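Putative phosphoglycolate phosphatase (Lactobacillus delbrueckii, PDB 2HI0) probably hydrolyses the phosphate ester of 2-phosphoglycolate, as a member of the haloacid dehalogenase-like hydrolase superfamily. Local coordinates at residues A[130-135]-A[152-157]; A[164-169]-A[191-196]; A[185-190]-A[203-208]; A[207-212]-A[226-231]. One frame throughout, in Å; residues are numbered along the deposited sequence.

Interaction 1 (A[130-135]-A[152-157]); sequences AVVSNK and FDFALG
Val131 sets its CG2 methyl squarely over the face of the Phe152 ring, 3.5 Å from the ring centroid and only 9° off the ring normal, a clear CH-pi contact. With chi1 at 177°, CG1 of the valine lies anti to the backbone N, which leaves CG2 on the N side of the side chain and turned to the phenyl. The same ring brings its edge to the neighbouring residue, Phe152 CD1 standing 3.6 Å from Ala130 N. Were an alanine to stand at Phe152, the Val131 methyl would probably lose its aromatic cover and a gap open at the start of the strand pair. Across the sheet, on the face that carries Ala130, Val132 and Leu156, the Phe154 ring is met at its edge by Val132 CG2, 4.0 Å from Phe154 CE2. The backbone holds these layers in parallel register: Val131 N donates to Phe154 O (3.0 Å), Val131 O accepts from Leu156 N (2.9 Å), and Ser133 N donates to Leu156 O (3.0 Å). Past the last bond, Ser133 OG accepts from Lys135 N in an ST turn as the chain bends away, and Lys135 NZ forms a salt bridge with Asp12. Strands 128-133 and 154-158 are the two arms of a beta-alpha-beta crossover through helix 137-147, which packs on Phe152, while helix 169-178 covers Ala130, Val132 and Phe154.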
loop_
_atom_site.group_PDB
_atom_site.type_symbol
_atom_site.label_atom_id
_atom_site.label_comp_id
_atom_site.label_asym_id
_atom_site.label_seq_id
_atom_site.Cartn_x
_atom_site.Cartn_y
_atom_site.Cartn_z
ATOM N N ALA A 130 -12.982 3.489 3.208
ATOM C CA ALA A 130 -11.973 2.980 4.176
ATOM C C ALA A 130 -10.596 2.912 3.546
ATOM O O ALA A 130 -10.453 2.899 2.323
ATOM C CB ALA A 130 -12.392 1.602 4.721
ATOM N N VAL A 131 -9.588 2.918 4.414
ATOM C CA VAL A 131 -8.181 2.697 4.067
ATOM C C VAL A 131 -7.691 1.492 4.862
ATOM O O VAL A 131 -7.894 1.417 6.063
ATOM C CB VAL A 131 -7.291 3.887 4.422
ATOM C CG1 VAL A 131 -5.762 3.560 4.098
ATOM C CG2 VAL A 131 -7.763 5.129 3.749
ATOM N N VAL A 132 -7.119 0.541 4.155
ATOM C CA VAL A 132 -6.461 -0.622 4.762
ATOM C C VAL A 132 -5.133 -0.775 4.025
ATOM O O VAL A 132 -5.086 -1.041 2.817
ATOM C CB VAL A 132 -7.331 -1.888 4.706
ATOM C CG1 VAL A 132 -6.546 -3.101 5.264
ATOM C CG2 VAL A 132 -8.632 -1.667 5.466
ATOM N N SER A 133 -4.043 -0.589 4.749
ATOM C CA SER A 133 -2.694 -0.398 4.165
ATOM C C SER A 133 -1.639 -1.194 4.967
ATOM O O SER A 133 -1.735 -1.326 6.190
ATOM C CB SER A 133 -2.382 1.094 4.228
ATOM O OG SER A 133 -1.045 1.408 3.905
ATOM N N ASN A 134 -0.591 -1.633 4.272
ATOM C CA ASN A 134 0.585 -2.253 4.919
ATOM C C ASN A 134 1.592 -1.223 5.419
ATOM O O ASN A 134 2.567 -1.607 6.061
ATOM C CB ASN A 134 1.335 -3.252 3.975
ATOM C CG ASN A 134 0.715 -4.666 4.003
ATOM O OD1 ASN A 134 -0.078 -4.978 4.906
ATOM N ND2 ASN A 134 1.056 -5.485 3.010
ATOM N N LYS A 135 1.296 0.063 5.230
ATOM C CA LYS A 135 2.074 1.136 5.882
ATOM C C LYS A 135 1.883 1.042 7.398
ATOM O O LYS A 135 0.770 0.753 7.861
ATOM C CB LYS A 135 1.623 2.496 5.378
ATOM C CG LYS A 135 2.372 3.664 6.015
ATOM C CD LYS A 135 1.875 5.036 5.466
ATOM C CE LYS A 135 2.012 5.208 3.958
ATOM N NZ LYS A 135 3.409 5.021 3.452
ATOM N N PHE A 152 -13.011 9.187 5.823
ATOM C CA PHE A 152 -13.036 7.741 5.945
ATOM C C PHE A 152 -13.792 7.258 7.153
ATOM O O PHE A 152 -13.697 7.823 8.257
ATOM C CB PHE A 152 -11.581 7.183 5.959
ATOM C CG PHE A 152 -10.862 7.380 4.670
ATOM C CD1 PHE A 152 -11.240 6.667 3.534
ATOM C CD2 PHE A 152 -9.822 8.297 4.561
ATOM C CE1 PHE A 152 -10.582 6.854 2.299
ATOM C CE2 PHE A 152 -9.182 8.499 3.315
ATOM C CZ PHE A 152 -9.555 7.779 2.203
ATOM N N ASP A 153 -14.556 6.206 6.952
ATOM C CA ASP A 153 -15.274 5.585 8.028
ATOM C C ASP A 153 -14.379 4.669 8.852
ATOM O O ASP A 153 -14.746 4.290 9.953
ATOM C CB ASP A 153 -16.435 4.790 7.443
ATOM C CG ASP A 153 -17.403 5.686 6.672
ATOM O OD1 ASP A 153 -17.802 6.711 7.228
ATOM O OD2 ASP A 153 -17.716 5.420 5.486
ATOM N N PHE A 154 -13.220 4.301 8.281
ATOM C CA PHE A 154 -12.310 3.353 8.876
ATOM C C PHE A 154 -10.943 3.521 8.234
ATOM O O PHE A 154 -10.847 3.664 7.027
ATOM C CB PHE A 154 -12.815 1.921 8.650
ATOM C CG PHE A 154 -11.922 0.841 9.249
ATOM C CD1 PHE A 154 -12.093 0.442 10.569
ATOM C CD2 PHE A 154 -10.934 0.229 8.495
ATOM C CE1 PHE A 154 -11.286 -0.542 11.107
ATOM C CE2 PHE A 154 -10.146 -0.748 9.041
ATOM C CZ PHE A 154 -10.318 -1.122 10.343
ATOM N N ALA A 155 -9.893 3.472 9.040
ATOM C CA ALA A 155 -8.534 3.543 8.522
ATOM C C ALA A 155 -7.659 2.694 9.418
ATOM O O ALA A 155 -7.751 2.780 10.650
ATOM C CB ALA A 155 -8.006 4.991 8.441
ATOM N N LEU A 156 -6.884 1.809 8.805
ATOM C CA LEU A 156 -5.987 0.926 9.546
ATOM C C LEU A 156 -4.715 0.653 8.741
ATOM O O LEU A 156 -4.781 0.303 7.561
ATOM C CB LEU A 156 -6.683 -0.402 9.813
ATOM C CG LEU A 156 -5.880 -1.440 10.616
ATOM C CD1 LEU A 156 -5.568 -0.922 12.034
ATOM C CD2 LEU A 156 -6.689 -2.771 10.622
ATOM N N GLY A 157 -3.557 0.775 9.405
ATOM C CA GLY A 157 -2.306 0.286 8.898
ATOM C C GLY A 157 -1.769 -0.917 9.675
ATOM O O GLY A 157 -2.390 -1.387 10.597
#

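Interaction 2 (A[164-169]-A[191-196])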
loop_
_atom_site.group_PDB
_atom_site.type_symbol
_atom_site.label_atom_id
_atom_site.label_comp_id
_atom_site.label_asym_id
_atom_site.label_seq_id
_atom_site.Cartn_x
_atom_site.Cartn_y
_atom_site.Cartn_z
ATOM N N ARG A 164 -0.282 -8.834 8.232
ATOM C CA ARG A 164 -0.313 -7.886 7.160
ATOM C C ARG A 164 -1.109 -8.419 5.981
ATOM O O ARG A 164 -1.386 -9.604 5.900
ATOM C CB ARG A 164 1.118 -7.548 6.756
ATOM C CG ARG A 164 1.854 -8.773 6.160
ATOM C CD ARG A 164 3.150 -8.308 5.489
ATOM N NE ARG A 164 3.971 -9.434 5.015
ATOM C CZ ARG A 164 3.864 -10.023 3.832
ATOM N NH1 ARG A 164 2.941 -9.673 2.945
ATOM N NH2 ARG A 164 4.708 -10.998 3.529
ATOM N N LYS A 165 -1.442 -7.524 5.075
ATOM C CA LYS A 165 -2.018 -7.906 3.782
ATOM C C LYS A 165 -0.910 -8.749 3.107
ATOM O O LYS A 165 0.303 -8.417 3.219
ATOM C CB LYS A 165 -2.332 -6.673 2.911
ATOM C CG LYS A 165 -3.420 -5.698 3.390
ATOM C CD LYS A 165 -3.172 -4.276 2.835
ATOM C CE LYS A 165 -3.231 -4.271 1.323
ATOM N NZ LYS A 165 -2.830 -2.950 0.739
ATOM N N PRO A 166 -1.291 -9.777 2.346
ATOM C CA PRO A 166 -2.632 -10.140 1.897
ATOM C C PRO A 166 -3.431 -11.102 2.764
ATOM O O PRO A 166 -4.468 -11.561 2.276
ATOM C CB PRO A 166 -2.352 -10.745 0.520
ATOM C CG PRO A 166 -1.051 -11.462 0.677
ATOM C CD PRO A 166 -0.259 -10.625 1.682
ATOM N N ALA A 167 -3.033 -11.327 4.038
ATOM C CA ALA A 167 -3.927 -12.044 4.960
ATOM C C ALA A 167 -5.212 -11.245 5.052
ATOM O O ALA A 167 -5.175 -10.005 4.900
ATOM C CB ALA A 167 -3.312 -12.207 6.362
ATOM N N PRO A 168 -6.345 -11.927 5.289
ATOM C CA PRO A 168 -7.605 -11.169 5.323
ATOM C C PRO A 168 -7.862 -10.359 6.599
ATOM O O PRO A 168 -8.853 -9.614 6.641
ATOM C CB PRO A 168 -8.669 -12.260 5.210
ATOM C CG PRO A 168 -8.019 -13.474 5.705
ATOM C CD PRO A 168 -6.567 -13.370 5.364
ATOM N N ASP A 169 -7.022 -10.500 7.622
ATOM C CA ASP A 169 -7.391 -10.028 8.925
ATOM C C ASP A 169 -7.736 -8.526 8.971
ATOM O O ASP A 169 -8.712 -8.096 9.595
ATOM C CB ASP A 169 -6.266 -10.299 9.926
ATOM C CG ASP A 169 -5.860 -11.770 10.020
ATOM O OD1 ASP A 169 -5.651 -12.409 8.978
ATOM O OD2 ASP A 169 -5.694 -12.277 11.140
ATOM N N SER A 191 -1.026 -2.790 -6.545
ATOM C CA SER A 191 -0.076 -3.890 -6.554
ATOM C C SER A 191 -0.726 -5.268 -6.560
ATOM O O SER A 191 -1.954 -5.441 -6.385
ATOM C CB SER A 191 0.861 -3.764 -5.357
ATOM O OG SER A 191 0.276 -4.330 -4.190
ATOM N N GLU A 192 0.138 -6.274 -6.727
ATOM C CA GLU A 192 -0.266 -7.694 -6.615
ATOM C C GLU A 192 -0.779 -8.058 -5.224
ATOM O O GLU A 192 -1.611 -8.947 -5.080
ATOM C CB GLU A 192 0.891 -8.623 -7.028
ATOM C CG GLU A 192 2.034 -8.800 -6.028
ATOM C CD GLU A 192 3.066 -7.662 -5.880
ATOM O OE1 GLU A 192 2.815 -6.525 -6.338
ATOM O OE2 GLU A 192 4.146 -7.957 -5.279
ATOM N N ILE A 193 -0.267 -7.382 -4.190
ATOM C CA ILE A 193 -0.714 -7.627 -2.805
ATOM C C ILE A 193 -2.184 -7.222 -2.674
ATOM O O ILE A 193 -2.933 -7.890 -1.947
ATOM C CB ILE A 193 0.172 -6.886 -1.777
ATOM C CG1 ILE A 193 1.627 -7.324 -1.936
ATOM C CG2 ILE A 193 -0.368 -7.016 -0.315
ATOM C CD1 ILE A 193 1.788 -8.801 -1.850
ATOM N N ASP A 194 -2.593 -6.141 -3.362
ATOM C CA ASP A 194 -3.985 -5.693 -3.377
ATOM C C ASP A 194 -4.913 -6.678 -4.117
ATOM O O ASP A 194 -5.982 -7.026 -3.622
ATOM C CB ASP A 194 -4.061 -4.270 -3.935
ATOM C CG ASP A 194 -3.163 -3.317 -3.160
ATOM O OD1 ASP A 194 -3.136 -3.431 -1.911
ATOM O OD2 ASP A 194 -2.386 -2.601 -3.791
ATOM N N ILE A 195 -4.440 -7.148 -5.269
ATOM C CA ILE A 195 -5.120 -8.226 -5.988
ATOM C C ILE A 195 -5.385 -9.427 -5.060
ATOM O O ILE A 195 -6.502 -9.945 -4.979
ATOM C CB ILE A 195 -4.335 -8.643 -7.258
ATOM C CG1 ILE A 195 -4.246 -7.471 -8.251
ATOM C CG2 ILE A 195 -5.005 -9.840 -7.956
ATOM C CD1 ILE A 195 -3.285 -7.611 -9.370
ATOM N N GLN A 196 -4.335 -9.868 -4.361
ATOM C CA GLN A 196 -4.455 -11.006 -3.467
ATOM C C GLN A 196 -5.343 -10.750 -2.227
ATOM O O GLN A 196 -6.127 -11.607 -1.790
ATOM C CB GLN A 196 -3.071 -11.418 -3.028
ATOM C CG GLN A 196 -2.208 -11.928 -4.171
ATOM C CD GLN A 196 -0.772 -12.120 -3.728
ATOM O OE1 GLN A 196 -0.511 -12.511 -2.566
ATOM N NE2 GLN A 196 0.176 -11.866 -4.638
#
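Lys165 NZ is gripped from several sides: it lies 2.7 Å from Asp194 OD1 in a salt bridge, forms a second salt bridge with Asp10, and is hydrogen-bonded to the hydroxyl of Tyr187. The ammonium meets Asp194 OD1 nearly end-on to the C-O bond, and the lysine chain reaches it by a bend at chi3 (62°) that swings CE toward the carboxylate. The other oxygen of that carboxylate is engaged as well, since Ser191 N donates to Asp194 OD2 at 3.1 Å, approaching on the anti side and 24° out of the carboxylate plane. That bond belongs to a capping box of Ser191 and Asp194 at the start of helix 192-200, where Ser191, the N-cap, also accepts a weak bond from Ile193 N on OG. With both its oxygens held, the Asp194 carboxylate is hindered from turning. This placing of a loop lysine near the aspartates of the metal site is characteristic of haloacid dehalogenase-like hydrolases. Below the charges the contact is apolar. Lys165 CB rests 3.8 Å from Ile193 CG2, and Pro166, entered through a cis peptide bond, lies side by side with Gln196, its CB 3.7 Å from Gln196 CB and its CG 3.5 Å from Gln196 OE1. Outside the contact, Asn134 OD1 accepts from Lys165 N, and Pro166 O accepts from Asn200 ND2.

Interaction 3 (A[185-190]-A[203-208]); sequences CVYIGD and MDEIAV. With NA (sodium ion), chain C.
The sodium site of this Rossmann-like sheet lies at the end of strand 185-189, where Asp190, just beyond its last residue and packed by CB against Val208 CG2, binds the ion through OD1 at 2.3 Å. Asp10 and Asp12 share the ion, and Asp190 OD2 accepts from Phe212 N. Four backbone bonds lock the strand to 204-208. Ile206 N meets Tyr187 O (2.9 Å) with the donor close to the line of the carbonyl, whereas Val208 N comes to Gly189 O (3.0 Å) tilted 35° from the carbonyl plane. Strand, helix 192-200 and strand form a beta-alpha-beta crossover, the unit from which such parallel sheets are built. On the face of Val186, Ile188 and Ile206, Val186 CG2 meets Ile206 CD1 at 3.7 Å and Ile188 CG2 meets Val208 CG1 at 3.7 Å, the latter side chains crossing at about a right angle. On the other face, Tyr187 CB touches the selenium of Met203, a selenomethionine, while Glu205 lays its CG near the edge of the Tyr187 ring and 3.3 Å from Tyr187 O. A bend at chi2 (-101°) folds the glutamate along the sheet toward Gly189, with helix 192-200 packed against it; with an alanine in its place, the packing over Tyr187 O would probably be lost and Asp194, Ile195 and Ala198 of the helix left without this partner.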
loop_
_atom_site.group_PDB
_atom_site.type_symbol
_atom_site.label_atom_id
_atom_site.label_comp_id
_atom_site.label_asym_id
_atom_site.label_seq_id
_atom_site.Cartn_x
_atom_site.Cartn_y
_atom_site.Cartn_z
ATOM N N CYS A 185 -18.578 -4.913 -1.399
ATOM C CA CYS A 185 -17.312 -4.202 -1.171
ATOM C C CYS A 185 -16.403 -4.297 -2.410
ATOM O O CYS A 185 -16.442 -5.282 -3.139
ATOM C CB CYS A 185 -16.553 -4.805 0.020
ATOM S SG CYS A 185 -17.325 -4.599 1.579
ATOM N N VAL A 186 -15.591 -3.267 -2.651
ATOM C CA VAL A 186 -14.523 -3.368 -3.637
ATOM C C VAL A 186 -13.212 -2.850 -2.999
ATOM O O VAL A 186 -13.225 -1.943 -2.178
ATOM C CB VAL A 186 -14.887 -2.616 -4.958
ATOM C CG1 VAL A 186 -15.064 -1.117 -4.706
ATOM C CG2 VAL A 186 -13.851 -2.864 -6.068
ATOM N N TYR A 187 -12.118 -3.506 -3.336
ATOM C CA TYR A 187 -10.805 -3.114 -2.843
ATOM C C TYR A 187 -10.077 -2.464 -4.013
ATOM O O TYR A 187 -10.125 -2.960 -5.132
ATOM C CB TYR A 187 -10.020 -4.331 -2.321
ATOM C CG TYR A 187 -8.842 -3.909 -1.475
ATOM C CD1 TYR A 187 -8.946 -3.649 -0.107
ATOM C CD2 TYR A 187 -7.641 -3.630 -2.096
ATOM C CE1 TYR A 187 -7.843 -3.166 0.621
ATOM C CE2 TYR A 187 -6.547 -3.165 -1.374
ATOM C CZ TYR A 187 -6.658 -2.938 -0.025
ATOM O OH TYR A 187 -5.545 -2.441 0.657
ATOM N N ILE A 188 -9.378 -1.377 -3.749
ATOM C CA ILE A 188 -8.719 -0.566 -4.799
ATOM C C ILE A 188 -7.247 -0.469 -4.432
ATOM O O ILE A 188 -6.900 -0.038 -3.343
ATOM C CB ILE A 188 -9.293 0.822 -4.892
ATOM C CG1 ILE A 188 -10.820 0.795 -5.145
ATOM C CG2 ILE A 188 -8.514 1.644 -5.961
ATOM C CD1 ILE A 188 -11.604 1.131 -3.900
ATOM N N GLY A 189 -6.369 -0.857 -5.347
ATOM C CA GLY A 189 -4.929 -0.733 -5.040
ATOM C C GLY A 189 -4.032 -0.807 -6.271
ATOM O O GLY A 189 -4.522 -0.998 -7.381
ATOM N N ASP A 190 -2.725 -0.638 -6.069
ATOM C CA ASP A 190 -1.785 -0.537 -7.173
ATOM C C ASP A 190 -0.830 -1.736 -7.328
ATOM O O ASP A 190 0.068 -1.682 -8.156
ATOM C CB ASP A 190 -0.931 0.724 -6.978
ATOM C CG ASP A 190 -0.053 0.641 -5.715
ATOM O OD1 ASP A 190 -0.529 0.078 -4.702
ATOM O OD2 ASP A 190 1.113 1.108 -5.700
HETATM N N MSE A 203 -13.858 -10.419 -2.100
HETATM C CA MSE A 203 -14.405 -9.202 -2.714
HETATM C C MSE A 203 -13.707 -8.854 -4.036
HETATM O O MSE A 203 -12.612 -9.336 -4.353
HETATM C CB MSE A 203 -14.329 -8.053 -1.741
HETATM C CG MSE A 203 -12.939 -7.635 -1.452
HETATM SE SE MSE A 203 -12.930 -6.147 -0.170
HETATM C CE MSE A 203 -13.736 -6.929 1.323
ATOM N N ASP A 204 -14.414 -8.062 -4.841
ATOM C CA ASP A 204 -13.894 -7.565 -6.102
ATOM C C ASP A 204 -12.733 -6.602 -5.864
ATOM O O ASP A 204 -12.556 -6.031 -4.784
ATOM C CB ASP A 204 -15.006 -6.801 -6.878
ATOM C CG ASP A 204 -16.163 -7.685 -7.337
ATOM O OD1 ASP A 204 -16.074 -8.914 -7.244
ATOM O OD2 ASP A 204 -17.190 -7.154 -7.827
ATOM N N GLU A 205 -11.977 -6.380 -6.935
ATOM C CA GLU A 205 -10.793 -5.492 -6.908
ATOM C C GLU A 205 -10.687 -4.632 -8.167
ATOM O O GLU A 205 -10.988 -5.075 -9.271
ATOM C CB GLU A 205 -9.481 -6.299 -6.707
ATOM C CG GLU A 205 -8.302 -5.528 -6.122
ATOM C CD GLU A 205 -7.215 -5.070 -7.133
ATOM O OE1 GLU A 205 -7.319 -5.261 -8.380
ATOM O OE2 GLU A 205 -6.207 -4.502 -6.609
ATOM N N ILE A 206 -10.282 -3.389 -7.979
ATOM C CA ILE A 206 -9.954 -2.473 -9.048
ATOM C C ILE A 206 -8.482 -2.099 -8.855
ATOM O O ILE A 206 -8.043 -1.821 -7.697
ATOM C CB ILE A 206 -10.850 -1.200 -8.975
ATOM C CG1 ILE A 206 -12.314 -1.548 -9.166
ATOM C CG2 ILE A 206 -10.360 -0.137 -9.967
ATOM C CD1 ILE A 206 -13.260 -0.393 -8.719
ATOM N N ALA A 207 -7.722 -2.169 -9.948
ATOM C CA ALA A 207 -6.308 -1.810 -9.938
ATOM C C ALA A 207 -6.098 -0.430 -10.574
ATOM O O ALA A 207 -6.761 -0.084 -11.538
ATOM C CB ALA A 207 -5.441 -2.898 -10.688
ATOM N N VAL A 208 -5.195 0.365 -10.023
ATOM C CA VAL A 208 -4.867 1.696 -10.539
ATOM C C VAL A 208 -3.455 1.621 -11.149
ATOM O O VAL A 208 -2.617 0.858 -10.679
ATOM C CB VAL A 208 -4.996 2.796 -9.429
ATOM C CG1 VAL A 208 -6.385 2.663 -8.788
ATOM C CG2 VAL A 208 -3.858 2.742 -8.366
HETATM NA NA NA C . 0.258 0.212 -2.504
HETATM O O HOH W 1 -17.278 -7.680 -4.020
HETATM O O HOH W 2 0.140 -2.475 -2.627
#

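Interaction 4 (A[207-212]-A[226-231]); sequences AVNWGF and IVDTAE. With EDO (1,2-ethanediol), chain I.
Trp210 drives the rim of its indole against the backbone where 226-231 leaves its strand, with CZ3 3.5 Å from Asp228 C and 3.6 Å from Thr229 N. Val208 CB sits over one face of the ring, toward its rim, and an ethanediol molecule, probably from the crystallisation liquor, lies on the opposite face, its C1 over the centre. The first torsion, 56°, places Trp210 CG between the backbone N and the carbonyl carbon, which folds the indole back over Val208 and lets its rim reach 226-231; Trp210 NE1 is hydrogen-bonded to Thr14 O. The diol also reaches 226-231, for its O2 accepts from Ala230 N at 2.8 Å. Beside the indole, Asn209 crosses Asp228 with amide and carboxylate planes 56° apart; Asn209 OD1 comes 3.1 Å from Asp228 CB, and a water links OD1 to Asp228 O, donating to both. The pairing behind these side chains is short. Val227 N donates to Ala207 O (2.9 Å), and Asn209 N donates to Val227 O (3.1 Å) through a more bent bond, 138° at the hydrogen. Ala207 CB and Ile226 CG1 pack at 4.0 Å on one side of the sheet, Val208 CG1 and Val227 CG2 on the other. Thr229 then caps the next helix, its OG1 accepting from Lys232 N. This is the closing beta-alpha-beta unit of the parallel sheet, through helix 215-220, with the short strand 226-227 at the sheet's edge.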
loop_
_atom_site.group_PDB
_atom_site.type_symbol
_atom_site.label_atom_id
_atom_site.label_comp_id
_atom_site.label_asym_id
_atom_site.label_seq_id
_atom_site.Cartn_x
_atom_site.Cartn_y
_atom_site.Cartn_z
ATOM N N ALA A 207 -7.722 -2.169 -9.948
ATOM C CA ALA A 207 -6.308 -1.810 -9.938
ATOM C C ALA A 207 -6.098 -0.430 -10.574
ATOM O O ALA A 207 -6.761 -0.084 -11.538
ATOM C CB ALA A 207 -5.441 -2.898 -10.688
ATOM N N VAL A 208 -5.195 0.365 -10.023
ATOM C CA VAL A 208 -4.867 1.696 -10.539
ATOM C C VAL A 208 -3.455 1.621 -11.149
ATOM O O VAL A 208 -2.617 0.858 -10.679
ATOM C CB VAL A 208 -4.996 2.796 -9.429
ATOM C CG1 VAL A 208 -6.385 2.663 -8.788
ATOM C CG2 VAL A 208 -3.858 2.742 -8.366
ATOM N N ASN A 209 -3.208 2.418 -12.182
ATOM C CA ASN A 209 -1.917 2.356 -12.899
ATOM C C ASN A 209 -0.932 3.468 -12.482
ATOM O O ASN A 209 0.143 3.611 -13.068
ATOM C CB ASN A 209 -2.142 2.370 -14.422
ATOM C CG ASN A 209 -2.259 3.784 -14.981
ATOM O OD1 ASN A 209 -2.726 4.686 -14.319
ATOM N ND2 ASN A 209 -1.802 3.970 -16.214
ATOM N N TRP A 210 -1.317 4.285 -11.504
ATOM C CA TRP A 210 -0.490 5.436 -11.132
ATOM C C TRP A 210 0.358 5.150 -9.892
ATOM O O TRP A 210 0.984 6.094 -9.352
ATOM C CB TRP A 210 -1.333 6.703 -10.954
ATOM C CG TRP A 210 -2.437 6.605 -9.983
ATOM C CD1 TRP A 210 -2.349 6.766 -8.641
ATOM C CD2 TRP A 210 -3.816 6.381 -10.285
ATOM N NE1 TRP A 210 -3.583 6.617 -8.062
ATOM C CE2 TRP A 210 -4.510 6.408 -9.059
ATOM C CE3 TRP A 210 -4.531 6.110 -11.467
ATOM C CZ2 TRP A 210 -5.889 6.207 -8.998
ATOM C CZ3 TRP A 210 -5.841 5.965 -11.411
ATOM C CH2 TRP A 210 -6.538 5.982 -10.179
ATOM N N GLY A 211 0.432 3.881 -9.498
ATOM C CA GLY A 211 1.169 3.492 -8.333
ATOM C C GLY A 211 2.485 2.761 -8.600
ATOM O O GLY A 211 3.192 3.119 -9.558
ATOM N N PHE A 212 2.803 1.780 -7.755
ATOM C CA PHE A 212 4.133 1.220 -7.718
ATOM C C PHE A 212 4.383 0.085 -8.722
ATOM O O PHE A 212 5.563 -0.284 -8.931
ATOM C CB PHE A 212 4.489 0.738 -6.323
ATOM C CG PHE A 212 4.616 1.836 -5.287
ATOM C CD1 PHE A 212 4.265 3.144 -5.528
ATOM C CD2 PHE A 212 5.093 1.505 -4.027
ATOM C CE1 PHE A 212 4.369 4.109 -4.540
ATOM C CE2 PHE A 212 5.210 2.445 -3.046
ATOM C CZ PHE A 212 4.875 3.748 -3.278
ATOM N N ILE A 226 -8.422 -2.256 -14.683
ATOM C CA ILE A 226 -7.296 -1.360 -14.429
ATOM C C ILE A 226 -7.695 0.012 -14.931
ATOM O O ILE A 226 -8.103 0.152 -16.089
ATOM C CB ILE A 226 -5.953 -1.819 -15.083
ATOM C CG1 ILE A 226 -5.558 -3.235 -14.635
ATOM C CG2 ILE A 226 -4.810 -0.851 -14.722
ATOM C CD1 ILE A 226 -4.375 -3.823 -15.446
ATOM N N VAL A 227 -7.608 1.020 -14.075
ATOM C CA VAL A 227 -8.044 2.371 -14.434
ATOM C C VAL A 227 -6.830 3.292 -14.398
ATOM O O VAL A 227 -5.871 3.037 -13.658
ATOM C CB VAL A 227 -9.180 2.847 -13.478
ATOM C CG1 VAL A 227 -10.436 1.961 -13.573
ATOM C CG2 VAL A 227 -8.702 2.900 -12.019
ATOM N N ASP A 228 -6.880 4.387 -15.156
ATOM C CA ASP A 228 -5.741 5.330 -15.159
ATOM C C ASP A 228 -6.068 6.791 -14.825
ATOM O O ASP A 228 -5.196 7.646 -14.876
ATOM C CB ASP A 228 -4.949 5.230 -16.472
ATOM C CG ASP A 228 -5.738 5.634 -17.674
ATOM O OD1 ASP A 228 -6.896 6.085 -17.543
ATOM O OD2 ASP A 228 -5.161 5.488 -18.779
ATOM N N THR A 229 -7.312 7.083 -14.470
ATOM C CA THR A 229 -7.614 8.362 -13.841
ATOM C C THR A 229 -8.539 8.177 -12.662
ATOM O O THR A 229 -9.262 7.183 -12.604
ATOM C CB THR A 229 -8.279 9.346 -14.827
ATOM O OG1 THR A 229 -9.599 8.894 -15.110
ATOM C CG2 THR A 229 -7.505 9.428 -16.124
ATOM N N ALA A 230 -8.562 9.168 -11.766
ATOM C CA ALA A 230 -9.508 9.201 -10.620
ATOM C C ALA A 230 -10.986 9.197 -11.110
ATOM O O ALA A 230 -11.835 8.545 -10.485
ATOM C CB ALA A 230 -9.204 10.407 -9.701
ATOM N N GLU A 231 -11.262 9.872 -12.222
ATOM C CA GLU A 231 -12.619 9.886 -12.787
ATOM C C GLU A 231 -13.031 8.487 -13.220
ATOM O O GLU A 231 -14.141 8.064 -12.944
ATOM C CB GLU A 231 -12.724 10.830 -13.975
ATOM C CG GLU A 231 -14.047 10.716 -14.694
HETATM C C1 EDO I . -4.478 9.887 -10.300
HETATM O O1 EDO I . -3.817 11.150 -10.273
HETATM C C2 EDO I . -4.929 9.746 -11.733
HETATM O O2 EDO I . -6.128 10.518 -11.824
HETATM O O HOH W 3 -2.166 7.234 -14.854
#

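Overall arrangement
A Rossmann-like sheet assembled from repeated crossovers shows how chemistry follows position. Interactions 1, 3 and 4 each pair neighbouring parallel strands: 1 and 4 join the outermost strands, 154-158 and 226-227, to their inner neighbours, and 3 lies between, sharing Ala207 and Val208 with 4. Interactions 1 and 3 are buried, their side-chain packing largely apolar, though 3 ends in the metal site; 4 is partly exposed, with a diol on its indole. Interaction 2 pairs no strands; its buried charges join a loop to the helix that connects the strands of interaction 3. Tyr187 OH, 2.6 Å from Val132 O, draws interactions 1, 2 and 3 together, while Asp190 links 3 to 4.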